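Local atomic coordinates of toxin PAU_02230 (Photorhabdus asymbiotica subsp. asymbiotica ATCC 43949, PDB entry 6HV6), a protein that is a bacterial toxin of Photorhabdus, also called PaTox, with an alpha/beta region whose helices pack around a six-stranded antiparallel sheet. Residues Y305-P310 and K329-Y334; Q171-S176 and V183-Q188; A325-K330 and D339-H344; S281-V284 and H289-L292. The protein carries 1 engineered substitution. All coordinates share one frame; numbering follows the deposited sequence.

Interaction 1 (Y305-P310 and K329-Y334)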
loop_
_atom_site.group_PDB
_atom_site.type_symbol
_atom_site.label_atom_id
_atom_site.label_comp_id
_atom_site.label_asym_id
_atom_site.label_seq_id
_atom_site.Cartn_x
_atom_site.Cartn_y
_atom_site.Cartn_z
ATOM N N TYR A 305 8.760 18.467 10.031
ATOM C CA TYR A 305 8.917 17.116 10.555
ATOM C C TYR A 305 7.882 16.241 9.854
ATOM O O TYR A 305 6.683 16.546 9.899
ATOM C CB TYR A 305 8.729 17.085 12.072
ATOM C CG TYR A 305 9.648 18.067 12.788
ATOM C CD1 TYR A 305 9.262 19.387 12.994
ATOM C CD2 TYR A 305 10.916 17.686 13.197
ATOM C CE1 TYR A 305 10.104 20.294 13.616
ATOM C CE2 TYR A 305 11.771 18.591 13.828
ATOM C CZ TYR A 305 11.356 19.891 14.025
ATOM O OH TYR A 305 12.188 20.796 14.647
ATOM N N VAL A 306 8.337 15.176 9.200
ATOM C CA VAL A 306 7.504 14.431 8.248
ATOM C C VAL A 306 7.433 12.970 8.665
ATOM O O VAL A 306 8.461 12.348 8.950
ATOM C CB VAL A 306 8.039 14.540 6.808
ATOM C CG1 VAL A 306 7.032 13.884 5.803
ATOM C CG2 VAL A 306 8.330 15.982 6.431
ATOM N N PHE A 307 6.227 12.416 8.670
ATOM C CA PHE A 307 6.003 10.983 8.837
ATOM C C PHE A 307 5.485 10.441 7.512
ATOM O O PHE A 307 4.423 10.863 7.048
ATOM C CB PHE A 307 5.002 10.716 9.967
ATOM C CG PHE A 307 4.567 9.267 10.083
ATOM C CD1 PHE A 307 5.477 8.229 9.890
ATOM C CD2 PHE A 307 3.258 8.947 10.401
ATOM C CE1 PHE A 307 5.078 6.899 10.002
ATOM C CE2 PHE A 307 2.851 7.619 10.521
ATOM C CZ PHE A 307 3.759 6.598 10.315
ATOM N N TYR A 308 6.241 9.536 6.894
ATOM C CA TYR A 308 5.835 8.873 5.654
ATOM C C TYR A 308 5.474 7.428 5.973
ATOM O O TYR A 308 6.347 6.634 6.346
ATOM C CB TYR A 308 6.943 8.916 4.602
ATOM C CG TYR A 308 6.665 8.086 3.343
ATOM C CD1 TYR A 308 5.402 8.048 2.770
ATOM C CD2 TYR A 308 7.670 7.356 2.730
ATOM C CE1 TYR A 308 5.146 7.317 1.614
ATOM C CE2 TYR A 308 7.413 6.612 1.574
ATOM C CZ TYR A 308 6.160 6.602 1.036
ATOM O OH TYR A 308 5.916 5.869 -0.094
ATOM N N ASP A 309 4.185 7.096 5.855
ATOM C CA ASP A 309 3.745 5.703 5.900
ATOM C C ASP A 309 3.382 5.280 4.489
ATOM O O ASP A 309 2.358 5.742 3.958
ATOM C CB ASP A 309 2.549 5.521 6.831
ATOM C CG ASP A 309 2.106 4.061 6.963
ATOM O OD1 ASP A 309 2.569 3.197 6.200
ATOM O OD2 ASP A 309 1.296 3.777 7.868
ATOM N N PRO A 310 4.182 4.422 3.849
ATOM C CA PRO A 310 3.860 3.964 2.484
ATOM C C PRO A 310 2.445 3.455 2.295
ATOM O O PRO A 310 1.939 3.509 1.171
ATOM C CB PRO A 310 4.882 2.844 2.263
ATOM C CG PRO A 310 6.096 3.332 3.021
ATOM C CD PRO A 310 5.502 3.930 4.294
ATOM N N LYS A 329 0.126 7.475 17.754
ATOM C CA LYS A 329 -1.271 7.099 17.563
ATOM C C LYS A 329 -1.415 6.094 16.421
ATOM O O LYS A 329 -2.201 5.142 16.511
ATOM C CB LYS A 329 -2.104 8.354 17.300
ATOM C CG LYS A 329 -3.580 8.105 17.081
ATOM C CD LYS A 329 -4.349 9.419 17.046
ATOM C CE LYS A 329 -4.081 10.219 15.771
ATOM N NZ LYS A 329 -4.747 11.565 15.824
ATOM N N LYS A 330 -0.642 6.273 15.346
ATOM C CA LYS A 330 -0.737 5.347 14.223
ATOM C C LYS A 330 -0.131 3.985 14.554
ATOM O O LYS A 330 -0.603 2.960 14.050
ATOM C CB LYS A 330 -0.065 5.961 12.990
ATOM C CG LYS A 330 -0.795 7.203 12.441
ATOM C CD LYS A 330 -2.222 6.865 11.964
ATOM C CE LYS A 330 -3.290 7.570 12.777
ATOM N NZ LYS A 330 -4.649 7.422 12.154
ATOM N N MET A 331 0.911 3.935 15.381
ATOM C CA MET A 331 1.443 2.631 15.766
ATOM C C MET A 331 0.429 1.858 16.604
ATOM O O MET A 331 0.247 0.647 16.423
ATOM C CB MET A 331 2.763 2.801 16.519
ATOM C CG MET A 331 3.911 3.396 15.668
ATOM S SD MET A 331 4.237 2.578 14.066
ATOM C CE MET A 331 3.320 3.587 12.915
ATOM N N GLN A 332 -0.251 2.544 17.515
ATOM C CA GLN A 332 -1.295 1.875 18.284
ATOM C C GLN A 332 -2.444 1.434 17.393
ATOM O O GLN A 332 -3.017 0.362 17.611
ATOM C CB GLN A 332 -1.761 2.798 19.403
ATOM C CG GLN A 332 -0.579 3.242 20.253
ATOM C CD GLN A 332 -0.984 3.993 21.494
ATOM O OE1 GLN A 332 -1.963 4.738 21.492
ATOM N NE2 GLN A 332 -0.232 3.794 22.573
ATOM N N GLN A 333 -2.761 2.217 16.358
ATOM C CA GLN A 333 -3.788 1.818 15.399
ATOM C C GLN A 333 -3.385 0.547 14.653
ATOM O O GLN A 333 -4.224 -0.316 14.387
ATOM C CB GLN A 333 -4.043 2.964 14.415
ATOM C CG GLN A 333 -5.228 2.755 13.486
ATOM C CD GLN A 333 -5.394 3.884 12.468
ATOM O OE1 GLN A 333 -4.427 4.327 11.840
ATOM N NE2 GLN A 333 -6.624 4.357 12.308
ATOM N N TYR A 334 -2.109 0.423 14.282
ATOM C CA TYR A 334 -1.613 -0.841 13.744
ATOM C C TYR A 334 -1.564 -1.943 14.794
ATOM O O TYR A 334 -1.394 -3.112 14.433
ATOM C CB TYR A 334 -0.200 -0.683 13.197
ATOM C CG TYR A 334 -0.068 -0.127 11.809
ATOM C CD1 TYR A 334 -0.629 -0.780 10.713
ATOM C CD2 TYR A 334 0.668 1.027 11.583
ATOM C CE1 TYR A 334 -0.470 -0.279 9.418
ATOM C CE2 TYR A 334 0.836 1.536 10.294
ATOM C CZ TYR A 334 0.260 0.883 9.219
ATOM O OH TYR A 334 0.424 1.392 7.938
#
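Y334 and D309 reach for each other from opposite directions. The Y334 hydroxyl donates to the carboxylate, with OH to D309 OD2 at 2.5 Å, a short bond. It meets the syn lone pair of OD2, on the side of OD1. OD2 lies in the plane of the tyrosine ring, at its edge, but the carboxylate as a whole is turned 49° from that plane. H289 NE2 and the backbone N of N311 are bonded to OD1, so both carboxylate oxygens are held.

Strand 305-309 belongs to the six-stranded antiparallel sheet, and helix 329-334 covers one of its faces. The two axes stay 12.0 Å apart and run 20° from parallel. F307 lies two residues before D309 and points to the same side. With its CG anti to the backbone N (chi1 172°), the ring extends toward K330 and M331. K330 CG comes to the ring edge, near its plane, 4.1 Å from F307 CE2. M331 comes in obliquely, its CE 4.0 Å from F307 CZ. The same methyl also lies in plane at the edge of the Y334 ring. The K330 chain bends away beyond CG, and its NZ bonds to S176 OG and Q333 OE1.

Interaction 2 (Q171-S176 and V183-Q188)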
loop_
_atom_site.group_PDB
_atom_site.type_symbol
_atom_site.label_atom_id
_atom_site.label_comp_id
_atom_site.label_asym_id
_atom_site.label_seq_id
_atom_site.Cartn_x
_atom_site.Cartn_y
_atom_site.Cartn_z
ATOM N N GLN A 171 -8.320 8.916 3.322
ATOM C CA GLN A 171 -8.907 10.187 3.743
ATOM C C GLN A 171 -9.079 10.246 5.255
ATOM O O GLN A 171 -8.844 11.287 5.877
ATOM C CB GLN A 171 -10.247 10.410 3.048
ATOM C CG GLN A 171 -10.114 11.112 1.724
ATOM C CD GLN A 171 -11.395 11.804 1.313
ATOM O OE1 GLN A 171 -12.473 11.492 1.826
ATOM N NE2 GLN A 171 -11.284 12.755 0.389
ATOM N N SER A 172 -9.487 9.135 5.863
ATOM C CA SER A 172 -9.589 9.087 7.316
ATOM C C SER A 172 -8.222 9.280 7.975
ATOM O O SER A 172 -8.106 9.945 9.012
ATOM C CB SER A 172 -10.217 7.759 7.727
ATOM O OG SER A 172 -9.983 7.507 9.096
ATOM N N TRP A 173 -7.177 8.689 7.395
ATOM C CA TRP A 173 -5.827 8.888 7.905
ATOM C C TRP A 173 -5.447 10.360 7.850
ATOM O O TRP A 173 -4.890 10.911 8.810
ATOM C CB TRP A 173 -4.856 8.053 7.080
ATOM C CG TRP A 173 -3.435 7.919 7.595
ATOM C CD1 TRP A 173 -2.968 6.969 8.454
ATOM C CD2 TRP A 173 -2.291 8.697 7.194
ATOM N NE1 TRP A 173 -1.600 7.117 8.632
ATOM C CE2 TRP A 173 -1.167 8.174 7.873
ATOM C CE3 TRP A 173 -2.111 9.791 6.336
ATOM C CZ2 TRP A 173 0.125 8.712 7.721
ATOM C CZ3 TRP A 173 -0.830 10.320 6.182
ATOM C CH2 TRP A 173 0.269 9.780 6.875
ATOM N N LYS A 174 -5.733 11.009 6.719
ATOM C CA LYS A 174 -5.461 12.438 6.593
ATOM C C LYS A 174 -6.204 13.233 7.662
ATOM O O LYS A 174 -5.627 14.110 8.314
ATOM C CB LYS A 174 -5.840 12.919 5.192
ATOM C CG LYS A 174 -5.768 14.422 5.015
ATOM C CD LYS A 174 -5.906 14.813 3.548
ATOM C CE LYS A 174 -5.794 16.324 3.384
ATOM N NZ LYS A 174 -5.469 16.712 1.979
ATOM N N LYS A 175 -7.494 12.936 7.855
ATOM C CA LYS A 175 -8.266 13.646 8.874
ATOM C C LYS A 175 -7.703 13.416 10.266
ATOM O O LYS A 175 -7.744 14.319 11.109
ATOM C CB LYS A 175 -9.736 13.228 8.811
ATOM C CG LYS A 175 -10.475 13.851 7.636
ATOM C CD LYS A 175 -11.821 13.194 7.355
ATOM C CE LYS A 175 -12.394 13.700 6.034
ATOM N NZ LYS A 175 -13.655 13.017 5.645
ATOM N N SER A 176 -7.142 12.234 10.519
ATOM C CA SER A 176 -6.596 11.951 11.840
ATOM C C SER A 176 -5.308 12.718 12.124
ATOM O O SER A 176 -4.855 12.726 13.273
ATOM C CB SER A 176 -6.345 10.453 11.987
ATOM O OG SER A 176 -5.176 10.071 11.289
ATOM N N VAL A 183 -0.824 17.211 4.231
ATOM C CA VAL A 183 -0.847 15.760 4.083
ATOM C C VAL A 183 -0.911 15.455 2.593
ATOM O O VAL A 183 -1.713 16.053 1.867
ATOM C CB VAL A 183 -2.029 15.113 4.833
ATOM C CG1 VAL A 183 -2.101 13.606 4.529
ATOM C CG2 VAL A 183 -1.910 15.360 6.344
ATOM N N VAL A 184 -0.031 14.572 2.128
ATOM C CA VAL A 184 -0.032 14.107 0.746
ATOM C C VAL A 184 -0.342 12.616 0.772
ATOM O O VAL A 184 0.425 11.833 1.338
ATOM C CB VAL A 184 1.305 14.397 0.041
ATOM C CG1 VAL A 184 1.292 13.844 -1.367
ATOM C CG2 VAL A 184 1.557 15.898 -0.009
ATOM N N LEU A 185 -1.476 12.229 0.196
ATOM C CA LEU A 185 -1.902 10.836 0.211
ATOM C C LEU A 185 -1.325 10.083 -0.989
ATOM O O LEU A 185 -1.486 10.513 -2.137
ATOM C CB LEU A 185 -3.424 10.757 0.200
ATOM C CG LEU A 185 -4.078 11.338 1.456
ATOM C CD1 LEU A 185 -5.570 11.127 1.393
ATOM C CD2 LEU A 185 -3.496 10.687 2.707
ATOM N N THR A 186 -0.670 8.946 -0.719
ATOM C CA THR A 186 -0.183 8.044 -1.774
ATOM C C THR A 186 -0.265 6.610 -1.253
ATOM O O THR A 186 0.750 5.975 -0.961
ATOM C CB THR A 186 1.254 8.381 -2.187
ATOM O OG1 THR A 186 2.108 8.310 -1.039
ATOM C CG2 THR A 186 1.364 9.752 -2.811
ATOM N N PRO A 187 -1.481 6.084 -1.091
ATOM C CA PRO A 187 -1.641 4.750 -0.482
ATOM C C PRO A 187 -1.128 3.678 -1.432
ATOM O O PRO A 187 -1.620 3.552 -2.557
ATOM C CB PRO A 187 -3.163 4.633 -0.272
ATOM C CG PRO A 187 -3.716 6.008 -0.477
ATOM C CD PRO A 187 -2.772 6.719 -1.401
ATOM N N GLN A 188 -0.141 2.889 -0.986
ATOM C CA GLN A 188 0.503 1.992 -1.957
ATOM C C GLN A 188 -0.444 0.890 -2.417
ATOM O O GLN A 188 -0.298 0.381 -3.537
ATOM C CB GLN A 188 1.795 1.381 -1.404
ATOM C CG GLN A 188 1.591 0.460 -0.208
ATOM C CD GLN A 188 2.827 -0.369 0.144
ATOM O OE1 GLN A 188 3.774 -0.465 -0.640
ATOM N NE2 GLN A 188 2.807 -0.991 1.321
HETATM O O HOH W 1 -3.077 19.022 3.020
#
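K174 lays its aliphatic chain across V183. K174 CG is 3.8 Å from V183 CG1 and equally close to V183 CB, while K174 CB and CD, the carbons before and after CG, touch the same valine. CG is anti to the backbone N (chi1 172°) and the chain stays extended to NZ, which gives the long contact. A water there accepts a bond from V183 N at 3.1 Å. Its bond from K174 NZ, at 3.5 Å, is weak.

W173 crosses V183 at a slant. V183 CG1 meets the indole at its edge, near the ring plane, 3.9 Å from W173 CZ3. L185 runs the other way past the indole, and its CD2 approaches obliquely, 4.0 Å from W173 CE3. The leucine has CG anti to the carbonyl carbon (chi1 -65°), which turns its methyl groups to the helix. CD2 also reaches K174 CB, and CD1 lies 4.0 Å from Q171 N. Y312 stacks on the indole and F326 meets it edge-to-face.

Helix 171-176 and strand 183-185 run nearly antiparallel, at 168°. This is the packing of a layered alpha/beta fold, with a helix over one of the two edge strands of the sheet.

Interaction 3 (A325-K330 and D339-H344). With EDO (1,2-ethanediol), chain E.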
loop_
_atom_site.group_PDB
_atom_site.type_symbol
_atom_site.label_atom_id
_atom_site.label_comp_id
_atom_site.label_asym_id
_atom_site.label_seq_id
_atom_site.Cartn_x
_atom_site.Cartn_y
_atom_site.Cartn_z
ATOM N N ALA A 325 3.489 12.550 18.258
ATOM C CA ALA A 325 2.199 12.141 18.806
ATOM C C ALA A 325 1.368 11.430 17.743
ATOM O O ALA A 325 0.747 10.396 18.011
ATOM C CB ALA A 325 1.450 13.351 19.363
ATOM N N PHE A 326 1.381 11.957 16.521
ATOM C CA PHE A 326 0.644 11.328 15.431
ATOM C C PHE A 326 1.211 9.946 15.124
ATOM O O PHE A 326 0.466 8.971 14.992
ATOM C CB PHE A 326 0.695 12.226 14.198
ATOM C CG PHE A 326 0.001 11.653 13.013
ATOM C CD1 PHE A 326 -1.373 11.471 13.022
ATOM C CD2 PHE A 326 0.720 11.290 11.889
ATOM C CE1 PHE A 326 -2.018 10.938 11.929
ATOM C CE2 PHE A 326 0.074 10.750 10.780
ATOM C CZ PHE A 326 -1.295 10.582 10.803
ATOM N N PHE A 327 2.536 9.846 15.017
ATOM C CA PHE A 327 3.175 8.557 14.758
ATOM C C PHE A 327 2.814 7.537 15.835
ATOM O O PHE A 327 2.509 6.376 15.528
ATOM C CB PHE A 327 4.695 8.748 14.661
ATOM C CG PHE A 327 5.479 7.461 14.623
ATOM C CD1 PHE A 327 5.755 6.834 13.411
ATOM C CD2 PHE A 327 5.955 6.887 15.796
ATOM C CE1 PHE A 327 6.471 5.646 13.374
ATOM C CE2 PHE A 327 6.675 5.700 15.767
ATOM C CZ PHE A 327 6.936 5.078 14.550
ATOM N N GLN A 328 2.832 7.945 17.103
ATOM C CA GLN A 328 2.490 6.995 18.159
ATOM C C GLN A 328 1.036 6.547 18.053
ATOM O O GLN A 328 0.729 5.365 18.246
ATOM C CB GLN A 328 2.761 7.593 19.540
ATOM C CG GLN A 328 2.359 6.640 20.667
ATOM C CD GLN A 328 2.699 7.163 22.049
ATOM O OE1 GLN A 328 2.581 8.358 22.319
ATOM N NE2 GLN A 328 3.124 6.265 22.933
ATOM N N LYS A 329 0.126 7.475 17.754
ATOM C CA LYS A 329 -1.271 7.099 17.563
ATOM C C LYS A 329 -1.415 6.094 16.421
ATOM O O LYS A 329 -2.201 5.142 16.511
ATOM C CB LYS A 329 -2.104 8.354 17.300
ATOM C CG LYS A 329 -3.580 8.105 17.081
ATOM C CD LYS A 329 -4.349 9.419 17.046
ATOM C CE LYS A 329 -4.081 10.219 15.771
ATOM N NZ LYS A 329 -4.747 11.565 15.824
ATOM N N LYS A 330 -0.642 6.273 15.346
ATOM C CA LYS A 330 -0.737 5.347 14.223
ATOM C C LYS A 330 -0.131 3.985 14.554
ATOM O O LYS A 330 -0.603 2.960 14.050
ATOM C CB LYS A 330 -0.065 5.961 12.990
ATOM C CG LYS A 330 -0.795 7.203 12.441
ATOM C CD LYS A 330 -2.222 6.865 11.964
ATOM C CE LYS A 330 -3.290 7.570 12.777
ATOM N NZ LYS A 330 -4.649 7.422 12.154
ATOM N N ASP A 339 8.175 -2.866 21.349
ATOM C CA ASP A 339 9.457 -3.495 21.063
ATOM C C ASP A 339 9.571 -3.991 19.629
ATOM O O ASP A 339 10.648 -4.447 19.239
ATOM C CB ASP A 339 9.701 -4.668 22.013
ATOM C CG ASP A 339 8.563 -5.666 22.001
ATOM O OD1 ASP A 339 7.432 -5.296 22.373
ATOM O OD2 ASP A 339 8.792 -6.818 21.599
ATOM N N SER A 340 8.494 -3.950 18.855
ATOM C CA SER A 340 8.556 -4.395 17.476
ATOM C C SER A 340 8.831 -3.252 16.520
ATOM O O SER A 340 9.041 -3.502 15.334
ATOM C CB SER A 340 7.261 -5.104 17.073
ATOM O OG SER A 340 6.229 -4.183 16.760
ATOM N N VAL A 341 8.853 -2.016 17.013
ATOM C CA VAL A 341 9.058 -0.826 16.194
ATOM C C VAL A 341 10.434 -0.260 16.530
ATOM O O VAL A 341 10.725 0.019 17.699
ATOM C CB VAL A 341 7.954 0.216 16.432
ATOM C CG1 VAL A 341 8.216 1.473 15.591
ATOM C CG2 VAL A 341 6.580 -0.379 16.118
ATOM N N SER A 342 11.284 -0.090 15.517
ATOM C CA SER A 342 12.664 0.328 15.767
ATOM C C SER A 342 13.065 1.391 14.758
ATOM O O SER A 342 12.454 1.534 13.696
ATOM C CB SER A 342 13.656 -0.850 15.717
ATOM O OG SER A 342 13.624 -1.521 14.462
ATOM N N PHE A 343 14.113 2.133 15.108
ATOM C CA PHE A 343 14.482 3.355 14.411
ATOM C C PHE A 343 15.916 3.245 13.929
ATOM O O PHE A 343 16.806 2.882 14.701
ATOM C CB PHE A 343 14.298 4.564 15.328
ATOM C CG PHE A 343 12.877 4.743 15.776
ATOM C CD1 PHE A 343 11.971 5.407 14.976
ATOM C CD2 PHE A 343 12.440 4.196 16.966
ATOM C CE1 PHE A 343 10.656 5.555 15.372
ATOM C CE2 PHE A 343 11.127 4.338 17.370
ATOM C CZ PHE A 343 10.235 5.017 16.574
ATOM N N HIS A 344 16.134 3.571 12.658
ATOM C CA HIS A 344 17.421 3.323 12.029
ATOM C C HIS A 344 17.820 4.527 11.188
ATOM O O HIS A 344 17.147 4.848 10.204
ATOM C CB HIS A 344 17.350 2.049 11.188
ATOM C CG HIS A 344 16.919 0.850 11.974
ATOM N ND1 HIS A 344 17.812 -0.052 12.512
ATOM C CD2 HIS A 344 15.686 0.420 12.339
ATOM C CE1 HIS A 344 17.149 -0.997 13.155
ATOM N NE2 HIS A 344 15.856 -0.734 13.064
HETATM C C1 EDO E . 11.135 -8.589 20.351
HETATM O O1 EDO E . 11.604 -7.535 21.193
HETATM C C2 EDO E . 11.172 -9.903 21.124
HETATM O O2 EDO E . 10.449 -10.890 20.380
#
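F327, on helix 325-330, keeps its CA 11.2 Å from the CA of V341, so the two backbones stay well apart and only side chains bridge them. The segment 339-344 starts as a 3-10 turn at D339 and S340, passes through V341, and becomes a strand at S342.

F327 comes from the helix and F343 from the strand, and their rings meet. F327 has CG anti to the backbone N (chi1 170°), which carries its ring off the helix to the strand. Its CE2 lies in the plane of the F343 ring, at the edge, 3.7 Å from F343 CZ. The ring planes are 53° apart and their centres are 5.7 Å apart, so the pair is oblique. V341 packs beside it. Its CG1 comes to the edge of the F327 ring, near the plane, 4.0 Å from F327 CZ. F307 meets the F327 ring edge-to-face, and V284 touches V341.

The strand alternates, and S342 and H344 point to its other side. S342 OG and H344 NE2 are hydrogen-bonded at 2.7 Å, with the hydroxyl in the plane of the imidazole. Either could be the donor. At the start of the segment, away from the phenylalanines, D339 OD2 accepts a bond from O1 of a bound 1,2-ethanediol at 2.9 Å. This molecule was probably part of the crystallisation solution.

The contact is apolar packing between a helix and the strand that follows it. In this alpha/beta fold it packs an edge strand of the antiparallel sheet, 342-346, against helix 320-334, which lies on the sheet.

Interaction 4 (S281-V284 and H289-L292)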
loop_
_atom_site.group_PDB
_atom_site.type_symbol
_atom_site.label_atom_id
_atom_site.label_comp_id
_atom_site.label_asym_id
_atom_site.label_seq_id
_atom_site.Cartn_x
_atom_site.Cartn_y
_atom_site.Cartn_z
ATOM N N SER A 281 16.932 11.640 8.036
ATOM C CA SER A 281 15.823 10.713 7.909
ATOM C C SER A 281 16.143 9.455 8.694
ATOM O O SER A 281 17.304 9.047 8.810
ATOM C CB SER A 281 15.542 10.362 6.445
ATOM O OG SER A 281 15.199 11.515 5.702
ATOM N N VAL A 282 15.093 8.854 9.237
ATOM C CA VAL A 282 15.191 7.664 10.058
ATOM C C VAL A 282 14.236 6.632 9.473
ATOM O O VAL A 282 13.041 6.907 9.309
ATOM C CB VAL A 282 14.850 7.962 11.528
ATOM C CG1 VAL A 282 14.784 6.687 12.321
ATOM C CG2 VAL A 282 15.884 8.925 12.140
ATOM N N ARG A 283 14.759 5.461 9.142
ATOM C CA ARG A 283 13.915 4.367 8.699
ATOM C C ARG A 283 13.250 3.731 9.917
ATOM O O ARG A 283 13.901 3.501 10.944
ATOM C CB ARG A 283 14.737 3.335 7.924
ATOM C CG ARG A 283 13.900 2.193 7.324
ATOM C CD ARG A 283 14.773 1.113 6.693
ATOM N NE ARG A 283 15.329 0.240 7.716
ATOM C CZ ARG A 283 16.617 0.123 8.007
ATOM N NH1 ARG A 283 17.530 0.814 7.334
ATOM N NH2 ARG A 283 16.994 -0.702 8.974
ATOM N N VAL A 284 11.954 3.460 9.809
ATOM C CA VAL A 284 11.182 2.815 10.874
ATOM C C VAL A 284 10.891 1.381 10.451
ATOM O O VAL A 284 10.171 1.155 9.475
ATOM C CB VAL A 284 9.873 3.562 11.174
ATOM C CG1 VAL A 284 9.140 2.898 12.367
ATOM C CG2 VAL A 284 10.153 5.022 11.507
ATOM N N HIS A 289 6.608 -4.282 7.800
ATOM C CA HIS A 289 6.327 -2.946 7.296
ATOM C C HIS A 289 7.548 -2.067 7.499
ATOM O O HIS A 289 8.360 -2.304 8.396
ATOM C CB HIS A 289 5.103 -2.329 7.994
ATOM C CG HIS A 289 4.543 -1.127 7.291
ATOM N ND1 HIS A 289 4.518 -1.011 5.914
ATOM C CD2 HIS A 289 3.955 -0.004 7.774
ATOM C CE1 HIS A 289 3.966 0.146 5.582
ATOM N NE2 HIS A 289 3.609 0.771 6.692
ATOM N N THR A 290 7.674 -1.054 6.651
ATOM C CA THR A 290 8.726 -0.063 6.790
ATOM C C THR A 290 8.102 1.308 6.625
ATOM O O THR A 290 7.219 1.498 5.786
ATOM C CB THR A 290 9.837 -0.254 5.750
ATOM O OG1 THR A 290 10.346 -1.586 5.822
ATOM C CG2 THR A 290 10.984 0.761 5.974
ATOM N N MET A 291 8.556 2.259 7.432
ATOM C CA MET A 291 8.052 3.616 7.335
ATOM C C MET A 291 9.252 4.551 7.469
ATOM O O MET A 291 10.405 4.116 7.528
ATOM C CB MET A 291 6.970 3.860 8.394
ATOM C CG MET A 291 5.688 3.003 8.207
ATOM S SD MET A 291 4.778 2.894 9.754
ATOM C CE MET A 291 5.811 1.736 10.643
ATOM N N LEU A 292 8.984 5.846 7.549
ATOM C CA LEU A 292 10.067 6.811 7.505
ATOM C C LEU A 292 9.654 8.047 8.280
ATOM O O LEU A 292 8.504 8.487 8.175
ATOM C CB LEU A 292 10.388 7.179 6.048
ATOM C CG LEU A 292 11.394 8.305 5.841
ATOM C CD1 LEU A 292 12.784 7.737 5.981
ATOM C CD2 LEU A 292 11.164 8.935 4.461
#
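V284 and M291 form an antiparallel hydrogen-bonded pair in the beta hairpin of strands 280-286 and 289-296. V284 N bonds to M291 O and M291 N to V284 O, both at 2.8 Å. The first is nearly straight, at 172°. The next pair along, R283 with L292, is non-hydrogen-bonded. T290 CA makes a further CH...O contact with V284 O at 3.3 Å.

R283 can be followed outward from the sheet. From CB, CG stands anti to the backbone N (chi1 -176°). CG meets T290 CG2 at 3.5 Å and lies 4.0 Å from M291 O. CD runs on past the same threonine methyl. The chain then bends at chi3. NE forms a salt bridge with D285 OD1, and NH1 bonds to N253 OD1. Residues outside the two segments thus grip the guanidinium. L200 of helix 199-211 touches both R283 and T290. T290 OG1 bonds to a sulfonate oxygen of a bound HEPES molecule, a likely buffer component.

V284 and M291 point to the other face of the sheet. There the bent M291 chain brings CE to 3.9 Å from V284 CG1, the two side chains crossing at an angle. F307 and D309 of the neighbouring strand also touch M291. On the R283 face, L292 CD1 lies over the partner strand, 3.4 Å from V282 O and 3.8 Å from S281 CB.

From the N terminus, interaction 2 comes first. It closes the short connection between helix 144-176 and strand 182-185, at one border of the sheet. Interaction 4 follows after a long helical region and closes the tight hairpin 280-296. Both are complete before interaction 1 begins on strand 304-309, the next neighbour of strand 289-296. Interactions 1 and 3 cross: 325-330 starts before 329-334 has closed the first loop, and 339-344 lies beyond it. They share K329 and K330, so helix 320-334 serves both a central strand and the end strand. That end strand pairs with 280-286, which joins interaction 3 to interaction 4 within one sheet.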